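Local structure of molybdenum-binding-protein (Azotobacter vinelandii, 1H9J) at residues D36-V41 against S137-G142; T85-T90 against T101-G106; N97-L102 against T111-K116. The protein binds molybdate at sites shared between the subunits of a trimer, and probably serves in molybdenum storage or homeostasis. All blocks are in the same frame, centred on the assembly; numbering follows the deposited sequence.

Contacts 2 and 3 belong to one antiparallel sheet and share Thr101 and Leu102. Strand 97-104 pairs with 82-93 in contact 2 and with 109-115 in contact 3, and their centres lie about 12 Å apart. Contact 1 belongs to the other sheet. Its centre is about 18 Å from that of contact 2 and about 20 Å from that of contact 3, yet it touches contact 2, where Asp36 OD1 lies 3.5 Å from Leu104 CB. Contact 3 holds two molybdate ions directly; the side chain of Thr101 is about 10 Å from a molybdate, that of Val139 in contact 1 about 13 Å. Contact 1 instead carries phosphates at Ser137. Contacts 1 and 3 reach the second subunit.

Contact 1 (D36-V41 against S137-G142); sequences DKLAAV and SNVILG. With PO4 (phosphate ion), chain E; PO4 (phosphate ion), chain D.
Val139 O accepts a hydrogen bond from a water whose oxygen lies 2.7 Å from it, and the same water donates to Val41 O at 2.8 Å. Both protons of the water are thereby spent on carbonyls of the two segments, which face each other as acceptors and have no direct hydrogen bond between them. The rest of the contact is apolar. The methyl of Ala40 points at the 137-142 segment and sits against two side chains, with Ala40 CB 3.7 Å from Val139 CG1 and 3.9 Å from Leu141 CD2. Val139 CG1 stands anti to its backbone N (chi1 -178°), and this branch also reaches Leu38, whose CD2 is 4.2 Å from Val139 CG1; the two side chains cross obliquely. The other branch turns to the backbone, with Val139 CG2 3.7 Å from Ala39 O. Ala60 and Val62 of strand 57-62 also pack on Val139, while Val28 and Ile30 of strand 25-32 pack on Leu141, so both strands add to the same apolar cluster. At the other end Ser137 turns to two phosphates, probably from the crystallisation liquor. Ser137 N donates to O1 of the chain D phosphate at 3.2 Å, and Ser137 OG makes a weak bond to O3 of the chain E phosphate at 3.3 Å. Arg81 N, Ala136 N and Lys135 NZ also bond to these ions, which is consistent with a pocket suited to tetrahedral oxyanions. Strands 37-43 and 140-143 are the outermost strands of a five-stranded antiparallel sheet within the chain. Their meeting through side chains and a water, instead of a backbone ladder, closes this curled sheet; the strand from the chain's end thus joins the N-terminal half, and the two TOBE ranges share a small beta barrel, consistent with the OB clan.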
loop_
_atom_site.group_PDB
_atom_site.type_symbol
_atom_site.label_atom_id
_atom_site.label_comp_id
_atom_site.label_asym_id
_atom_site.label_seq_id
_atom_site.Cartn_x
_atom_site.Cartn_y
_atom_site.Cartn_z
ATOM N N ASP A 36 -18.674 -14.680 -1.836
ATOM C CA ASP A 36 -17.959 -13.631 -1.114
ATOM C C ASP A 36 -18.106 -12.316 -1.862
ATOM O O ASP A 36 -18.269 -12.340 -3.081
ATOM C CB ASP A 36 -16.491 -14.094 -1.002
ATOM C CG ASP A 36 -16.354 -15.573 -0.696
ATOM O OD1 ASP A 36 -16.602 -15.940 0.473
ATOM O OD2 ASP A 36 -16.008 -16.424 -1.545
ATOM N N LYS A 37 -18.185 -11.181 -1.196
ATOM C CA LYS A 37 -18.299 -9.858 -1.738
ATOM C C LYS A 37 -17.004 -9.038 -1.557
ATOM O O LYS A 37 -16.469 -9.076 -0.457
ATOM C CB LYS A 37 -19.384 -9.057 -1.014
ATOM N N LEU A 38 -16.551 -8.303 -2.551
ATOM C CA LEU A 38 -15.316 -7.519 -2.415
ATOM C C LEU A 38 -15.517 -6.167 -3.065
ATOM O O LEU A 38 -16.055 -6.142 -4.194
ATOM C CB LEU A 38 -14.176 -8.244 -3.136
ATOM C CG LEU A 38 -12.788 -7.615 -3.160
ATOM C CD1 LEU A 38 -12.150 -7.723 -1.786
ATOM C CD2 LEU A 38 -11.923 -8.268 -4.218
ATOM N N ALA A 39 -15.260 -5.077 -2.366
ATOM C CA ALA A 39 -15.373 -3.754 -2.913
ATOM C C ALA A 39 -14.060 -3.132 -3.342
ATOM O O ALA A 39 -13.028 -3.354 -2.678
ATOM C CB ALA A 39 -16.039 -2.844 -1.876
ATOM N N ALA A 40 -14.016 -2.486 -4.486
ATOM C CA ALA A 40 -12.828 -1.839 -5.001
ATOM C C ALA A 40 -13.137 -0.363 -5.251
ATOM O O ALA A 40 -14.327 -0.027 -5.479
ATOM C CB ALA A 40 -12.410 -2.510 -6.306
ATOM N N VAL A 41 -12.141 0.496 -5.115
ATOM C CA VAL A 41 -12.325 1.919 -5.397
ATOM C C VAL A 41 -11.295 2.274 -6.464
ATOM O O VAL A 41 -10.086 1.998 -6.313
ATOM C CB VAL A 41 -12.197 2.873 -4.216
ATOM C CG1 VAL A 41 -12.087 4.334 -4.638
ATOM C CG2 VAL A 41 -13.410 2.779 -3.280
ATOM N N SER A 137 -9.517 0.745 -1.751
ATOM C CA SER A 137 -8.523 1.464 -2.532
ATOM C C SER A 137 -7.254 0.668 -2.767
ATOM O O SER A 137 -6.359 1.073 -3.521
ATOM C CB SER A 137 -8.294 2.846 -1.914
ATOM O OG SER A 137 -7.471 2.831 -0.756
ATOM N N ASN A 138 -7.119 -0.540 -2.186
ATOM C CA ASN A 138 -5.947 -1.344 -2.426
ATOM C C ASN A 138 -6.333 -2.511 -3.345
ATOM O O ASN A 138 -5.726 -3.552 -3.300
ATOM C CB ASN A 138 -5.221 -1.823 -1.176
ATOM C CG ASN A 138 -4.630 -0.645 -0.404
ATOM O OD1 ASN A 138 -4.175 0.335 -0.981
ATOM N ND2 ASN A 138 -4.689 -0.807 0.898
ATOM N N VAL A 139 -7.485 -2.381 -4.017
ATOM C CA VAL A 139 -7.899 -3.448 -4.945
ATOM C C VAL A 139 -7.776 -2.906 -6.365
ATOM O O VAL A 139 -8.412 -1.899 -6.642
ATOM C CB VAL A 139 -9.360 -3.868 -4.662
ATOM C CG1 VAL A 139 -9.752 -5.010 -5.601
ATOM C CG2 VAL A 139 -9.539 -4.374 -3.204
ATOM N N ILE A 140 -6.975 -3.495 -7.231
ATOM C CA ILE A 140 -6.798 -3.127 -8.615
ATOM C C ILE A 140 -7.771 -3.962 -9.459
ATOM O O ILE A 140 -7.903 -5.155 -9.200
ATOM C CB ILE A 140 -5.349 -3.409 -9.064
ATOM C CG1 ILE A 140 -4.423 -2.306 -8.491
ATOM C CG2 ILE A 140 -5.145 -3.317 -10.575
ATOM C CD1 ILE A 140 -2.926 -2.742 -8.466
ATOM N N LEU A 141 -8.458 -3.340 -10.394
ATOM C CA LEU A 141 -9.377 -4.066 -11.264
ATOM C C LEU A 141 -8.817 -4.244 -12.664
ATOM O O LEU A 141 -8.031 -3.463 -13.208
ATOM C CB LEU A 141 -10.697 -3.248 -11.418
ATOM C CG LEU A 141 -11.552 -3.084 -10.176
ATOM C CD1 LEU A 141 -12.765 -2.189 -10.473
ATOM C CD2 LEU A 141 -11.952 -4.444 -9.613
ATOM N N GLY A 142 -9.288 -5.346 -13.271
ATOM C CA GLY A 142 -8.928 -5.701 -14.622
ATOM C C GLY A 142 -10.221 -5.960 -15.436
ATOM O O GLY A 142 -11.056 -6.651 -14.828
HETATM P P PO4 E . -9.675 5.857 1.202
HETATM O O1 PO4 E . -10.002 7.351 1.060
HETATM O O2 PO4 E . -10.574 4.931 0.354
HETATM O O3 PO4 E . -8.189 5.611 0.867
HETATM O O4 PO4 E . -9.914 5.471 2.702
HETATM P P PO4 D . -11.531 2.107 1.995
HETATM O O1 PO4 D . -10.822 2.378 0.640
HETATM O O2 PO4 D . -11.143 2.959 3.145
HETATM O O3 PO4 D . -13.058 2.487 1.726
HETATM O O4 PO4 D . -11.737 0.625 2.349
HETATM O O HOH W 1 -7.773 0.646 -7.164
#

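Contact 2 (T85-T90 against T101-G106); sequences TGTVKT and TLALQG
This is a backbone ladder between neighbouring antiparallel strands, 82-93 and 97-104, the two arms of a beta hairpin in the five-stranded sheet that also contains strands 68-70, 109-115 and 129-134. The segments are strongly twisted against each other, their directions making an angle of 136°. Thr87 and Ala103 form a hydrogen-bonded pair: Thr87 N donates to Ala103 O at 3.0 Å, and Ala103 N returns a bond to Thr87 O at 2.8 Å. Beyond Val88 the register slips by one residue. Lys89 and Thr90 together face Thr101, and this classic beta bulge makes one carbonyl serve two amides: Lys89 N lies 2.8 Å from Thr101 O, whereas the bond from Thr90 N to Thr101 O is weak at 3.3 Å. Regular pairing resumes with Thr101 N, 2.9 Å from Thr90 O. The side chains sort by face. Val88 and Leu102 lie on the buried one, where a single branch of each does the touching: Val88 CG2 is 3.6 Å from Leu102 CD2. Val88 CG1 lies anti to the backbone N (chi1 171°), which puts CG2 beside that N and against Leu102 CD2. Leu124 from a loop packs on Val88, and Ala132 of strand 129-134 on Leu102, adding to the core. On the more exposed face Thr90 and Thr101 stand side by side, with Thr90 CB 4.1 Å from Thr101 CB, and Thr87 lies next to Ala103. Lys89 starts toward the partner strand, CB beside Thr101 O, but its chain leads away and its NZ forms a salt bridge with Glu109. Leu104 reaches back with one methyl, setting Leu104 CD2 3.5 Å from Thr85 O.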
loop_
_atom_site.group_PDB
_atom_site.type_symbol
_atom_site.label_atom_id
_atom_site.label_comp_id
_atom_site.label_asym_id
_atom_site.label_seq_id
_atom_site.Cartn_x
_atom_site.Cartn_y
_atom_site.Cartn_z
ATOM N N THR A 85 -14.545 -12.881 6.447
ATOM C CA THR A 85 -14.208 -13.878 7.485
ATOM C C THR A 85 -13.942 -15.255 6.951
ATOM O O THR A 85 -14.591 -15.701 5.988
ATOM C CB THR A 85 -15.363 -13.921 8.498
ATOM O OG1 THR A 85 -16.567 -14.248 7.778
ATOM C CG2 THR A 85 -15.450 -12.573 9.183
ATOM N N GLY A 86 -12.952 -15.935 7.538
ATOM C CA GLY A 86 -12.620 -17.256 7.004
ATOM C C GLY A 86 -11.861 -18.056 8.069
ATOM O O GLY A 86 -11.936 -17.759 9.273
ATOM N N THR A 87 -11.353 -19.203 7.615
ATOM C CA THR A 87 -10.578 -20.066 8.495
ATOM C C THR A 87 -9.182 -20.254 7.931
ATOM O O THR A 87 -9.029 -20.345 6.719
ATOM C CB THR A 87 -11.248 -21.452 8.702
ATOM O OG1 THR A 87 -11.461 -22.053 7.431
ATOM C CG2 THR A 87 -12.605 -21.310 9.372
ATOM N N VAL A 88 -8.190 -20.335 8.804
ATOM C CA VAL A 88 -6.809 -20.522 8.330
ATOM C C VAL A 88 -6.641 -21.893 7.693
ATOM O O VAL A 88 -6.911 -22.889 8.370
ATOM C CB VAL A 88 -5.849 -20.392 9.517
ATOM C CG1 VAL A 88 -4.395 -20.779 9.204
ATOM C CG2 VAL A 88 -5.882 -18.936 10.000
ATOM N N LYS A 89 -6.084 -21.915 6.480
ATOM C CA LYS A 89 -5.807 -23.160 5.779
ATOM C C LYS A 89 -4.311 -23.496 5.725
ATOM O O LYS A 89 -3.868 -24.628 5.936
ATOM C CB LYS A 89 -6.321 -23.018 4.341
ATOM C CG LYS A 89 -5.951 -24.214 3.453
ATOM C CD LYS A 89 -6.605 -24.003 2.084
ATOM C CE LYS A 89 -6.622 -25.310 1.295
ATOM N NZ LYS A 89 -6.441 -25.028 -0.156
ATOM N N THR A 90 -3.454 -22.516 5.367
ATOM C CA THR A 90 -2.015 -22.698 5.245
ATOM C C THR A 90 -1.186 -21.509 5.785
ATOM O O THR A 90 -1.701 -20.390 5.824
ATOM C CB THR A 90 -1.610 -22.838 3.734
ATOM O OG1 THR A 90 -2.448 -23.883 3.174
ATOM C CG2 THR A 90 -0.155 -23.189 3.567
ATOM N N THR A 101 -2.799 -18.241 4.267
ATOM C CA THR A 101 -3.940 -18.419 3.371
ATOM C C THR A 101 -5.196 -18.766 4.155
ATOM O O THR A 101 -5.152 -19.688 4.973
ATOM C CB THR A 101 -3.628 -19.571 2.370
ATOM O OG1 THR A 101 -2.564 -19.043 1.561
ATOM C CG2 THR A 101 -4.810 -19.626 1.392
ATOM N N LEU A 102 -6.281 -18.011 3.902
ATOM C CA LEU A 102 -7.520 -18.296 4.610
ATOM C C LEU A 102 -8.517 -18.886 3.597
ATOM O O LEU A 102 -8.544 -18.432 2.455
ATOM C CB LEU A 102 -8.165 -17.010 5.116
ATOM C CG LEU A 102 -7.394 -16.090 6.029
ATOM C CD1 LEU A 102 -8.302 -14.887 6.359
ATOM C CD2 LEU A 102 -6.972 -16.849 7.287
ATOM N N ALA A 103 -9.399 -19.753 4.050
ATOM C CA ALA A 103 -10.448 -20.251 3.143
ATOM C C ALA A 103 -11.691 -19.452 3.524
ATOM O O ALA A 103 -12.030 -19.433 4.725
ATOM C CB ALA A 103 -10.746 -21.722 3.297
ATOM N N LEU A 104 -12.361 -18.829 2.563
ATOM C CA LEU A 104 -13.566 -18.065 2.940
ATOM C C LEU A 104 -14.796 -18.936 2.759
ATOM O O LEU A 104 -14.672 -19.931 2.032
ATOM C CB LEU A 104 -13.579 -16.788 2.086
ATOM C CG LEU A 104 -12.260 -15.992 2.147
ATOM C CD1 LEU A 104 -12.224 -14.886 1.107
ATOM C CD2 LEU A 104 -12.032 -15.437 3.552
ATOM N N GLN A 105 -15.933 -18.619 3.395
ATOM C CA GLN A 105 -17.113 -19.454 3.169
ATOM C C GLN A 105 -17.519 -19.282 1.699
ATOM O O GLN A 105 -17.751 -18.187 1.228
ATOM C CB GLN A 105 -18.316 -19.208 4.079
ATOM C CG GLN A 105 -19.415 -20.236 3.872
ATOM C CD GLN A 105 -20.548 -20.327 4.861
ATOM O OE1 GLN A 105 -21.547 -21.006 4.576
ATOM N NE2 GLN A 105 -20.453 -19.688 6.023
ATOM N N GLY A 106 -17.574 -20.400 0.993
ATOM C CA GLY A 106 -17.930 -20.407 -0.416
ATOM C C GLY A 106 -16.789 -21.067 -1.190
ATOM O O GLY A 106 -17.024 -21.597 -2.273
#

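Contact 3 (N97-L102 against T111-K116); sequences NAEVTL and TSMVTK. With MOO (molybdate ion), chain C; MOO (molybdate ion), chain B.
At the flat amide of Asn97, Val114 O lies at the OD1 edge and a molybdate at the ND2 edge, both near the amide plane, while Met113 SD stands off one face, 3.7 Å from Asn97 CB. Asn97 ND2 donates to O1 of the chain B molybdate at 2.9 Å, nearly straight (167°); Asn97 OD1 and Val114 O, both acceptors, are not bonded. This beta hairpin of strands 97-104 and 109-115, in a TOBE domain, is zipped by two hydrogen-bonded pairs, Ala98 with Val114 and Val100 with Ser112. On one face Met113, bent at chi2 (63°) and chi3, brings its CE to 3.6 Å from Glu99 CG. On the other, Val100 CG2 meets Val114 CG2 at 4.1 Å, with Val119 of helix 116-122 packed on both. Thr101 OG1 and Thr111 OG1 share a hydrogen bond, 2.9 Å long. Other chains complete both sites: Asn97 ND2 of the second and of the third subunit at the chain B ion, backbone Arg9 N and Lys63 NZ of the third subunit at the chain C ion. Thr115 OG1 caps helix 116-122 at Ala118 N; Thr115 N and OG1 both bond O4 of the chain C molybdate, each 2.9 Å.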
loop_
_atom_site.group_PDB
_atom_site.type_symbol
_atom_site.label_atom_id
_atom_site.label_comp_id
_atom_site.label_asym_id
_atom_site.label_seq_id
_atom_site.Cartn_x
_atom_site.Cartn_y
_atom_site.Cartn_z
ATOM N N ASN A 97 8.973 -12.530 7.633
ATOM C CA ASN A 97 7.544 -12.608 7.211
ATOM C C ASN A 97 7.067 -14.059 7.126
ATOM O O ASN A 97 7.791 -15.038 6.982
ATOM C CB ASN A 97 7.432 -11.936 5.854
ATOM C CG ASN A 97 7.544 -10.443 5.949
ATOM O OD1 ASN A 97 6.766 -9.865 6.723
ATOM N ND2 ASN A 97 8.447 -9.786 5.220
ATOM N N ALA A 98 5.735 -14.099 6.930
ATOM C CA ALA A 98 5.014 -15.358 6.702
ATOM C C ALA A 98 3.828 -15.157 5.760
ATOM O O ALA A 98 3.135 -14.128 5.856
ATOM C CB ALA A 98 4.403 -15.844 8.017
ATOM N N GLU A 99 3.461 -16.207 5.046
ATOM C CA GLU A 99 2.329 -16.185 4.133
ATOM C C GLU A 99 1.160 -16.955 4.746
ATOM O O GLU A 99 1.400 -18.105 5.103
ATOM C CB GLU A 99 2.692 -16.913 2.795
ATOM C CG GLU A 99 3.723 -16.155 1.973
ATOM C CD GLU A 99 3.984 -16.901 0.663
ATOM O OE1 GLU A 99 3.099 -17.623 0.152
ATOM O OE2 GLU A 99 5.140 -16.788 0.180
ATOM N N VAL A 100 0.021 -16.329 4.983
ATOM C CA VAL A 100 -1.128 -17.027 5.561
ATOM C C VAL A 100 -2.225 -17.083 4.505
ATOM O O VAL A 100 -2.649 -16.028 4.020
ATOM C CB VAL A 100 -1.624 -16.255 6.782
ATOM C CG1 VAL A 100 -2.790 -16.907 7.489
ATOM C CG2 VAL A 100 -0.495 -16.110 7.814
ATOM N N THR A 101 -2.799 -18.241 4.267
ATOM C CA THR A 101 -3.940 -18.419 3.371
ATOM C C THR A 101 -5.196 -18.766 4.155
ATOM O O THR A 101 -5.152 -19.688 4.973
ATOM C CB THR A 101 -3.628 -19.571 2.370
ATOM O OG1 THR A 101 -2.564 -19.043 1.561
ATOM C CG2 THR A 101 -4.810 -19.626 1.392
ATOM N N LEU A 102 -6.281 -18.011 3.902
ATOM C CA LEU A 102 -7.520 -18.296 4.610
ATOM C C LEU A 102 -8.517 -18.886 3.597
ATOM O O LEU A 102 -8.544 -18.432 2.455
ATOM C CB LEU A 102 -8.165 -17.010 5.116
ATOM C CG LEU A 102 -7.394 -16.090 6.029
ATOM C CD1 LEU A 102 -8.302 -14.887 6.359
ATOM C CD2 LEU A 102 -6.972 -16.849 7.287
ATOM N N THR A 111 -4.828 -14.781 0.363
ATOM C CA THR A 111 -3.466 -14.901 0.937
ATOM C C THR A 111 -2.985 -13.578 1.497
ATOM O O THR A 111 -2.981 -12.588 0.731
ATOM C CB THR A 111 -2.459 -15.440 -0.079
ATOM O OG1 THR A 111 -2.793 -16.815 -0.353
ATOM C CG2 THR A 111 -1.016 -15.513 0.476
ATOM N N SER A 112 -2.440 -13.557 2.713
ATOM C CA SER A 112 -1.907 -12.370 3.351
ATOM C C SER A 112 -0.417 -12.536 3.704
ATOM O O SER A 112 -0.049 -13.668 3.991
ATOM C CB SER A 112 -2.644 -12.065 4.690
ATOM O OG SER A 112 -1.997 -11.005 5.376
ATOM N N MET A 113 0.414 -11.519 3.531
ATOM C CA MET A 113 1.811 -11.571 3.998
ATOM C C MET A 113 1.894 -10.732 5.281
ATOM O O MET A 113 1.412 -9.575 5.230
ATOM C CB MET A 113 2.773 -10.984 2.980
ATOM C CG MET A 113 4.277 -11.048 3.186
ATOM S SD MET A 113 4.943 -12.714 3.238
ATOM C CE MET A 113 5.278 -12.981 1.492
ATOM N N VAL A 114 2.218 -11.372 6.411
ATOM C CA VAL A 114 2.296 -10.599 7.683
ATOM C C VAL A 114 3.617 -10.909 8.383
ATOM O O VAL A 114 4.388 -11.737 7.888
ATOM C CB VAL A 114 1.106 -10.929 8.609
ATOM C CG1 VAL A 114 -0.203 -10.487 7.963
ATOM C CG2 VAL A 114 1.041 -12.420 8.915
ATOM N N THR A 115 3.928 -10.307 9.525
ATOM C CA THR A 115 5.228 -10.672 10.133
ATOM C C THR A 115 5.021 -12.009 10.805
ATOM O O THR A 115 3.914 -12.374 11.250
ATOM C CB THR A 115 5.650 -9.609 11.175
ATOM O OG1 THR A 115 4.584 -9.484 12.113
ATOM C CG2 THR A 115 5.991 -8.270 10.560
ATOM N N LYS A 116 6.117 -12.772 11.055
ATOM C CA LYS A 116 5.975 -13.985 11.829
ATOM C C LYS A 116 5.587 -13.618 13.270
ATOM O O LYS A 116 4.931 -14.436 13.899
ATOM C CB LYS A 116 7.226 -14.848 11.826
ATOM C CG LYS A 116 8.441 -14.239 12.497
ATOM C CD LYS A 116 9.669 -15.127 12.303
ATOM C CE LYS A 116 10.774 -14.663 13.238
ATOM N NZ LYS A 116 12.086 -15.303 12.922
HETATM MO MO MOO C . 1.962 -6.717 9.616
HETATM O O1 MOO C . 0.209 -6.895 9.424
HETATM O O2 MOO C . 2.746 -6.802 8.016
HETATM O O3 MOO C . 2.397 -5.066 10.193
HETATM O O4 MOO C . 2.608 -7.993 10.667
HETATM MO MO MOO B . 11.659 -12.494 4.140
HETATM O O1 MOO B . 10.507 -11.211 3.771
HETATM O O2 MOO B . 11.765 -13.633 2.863
#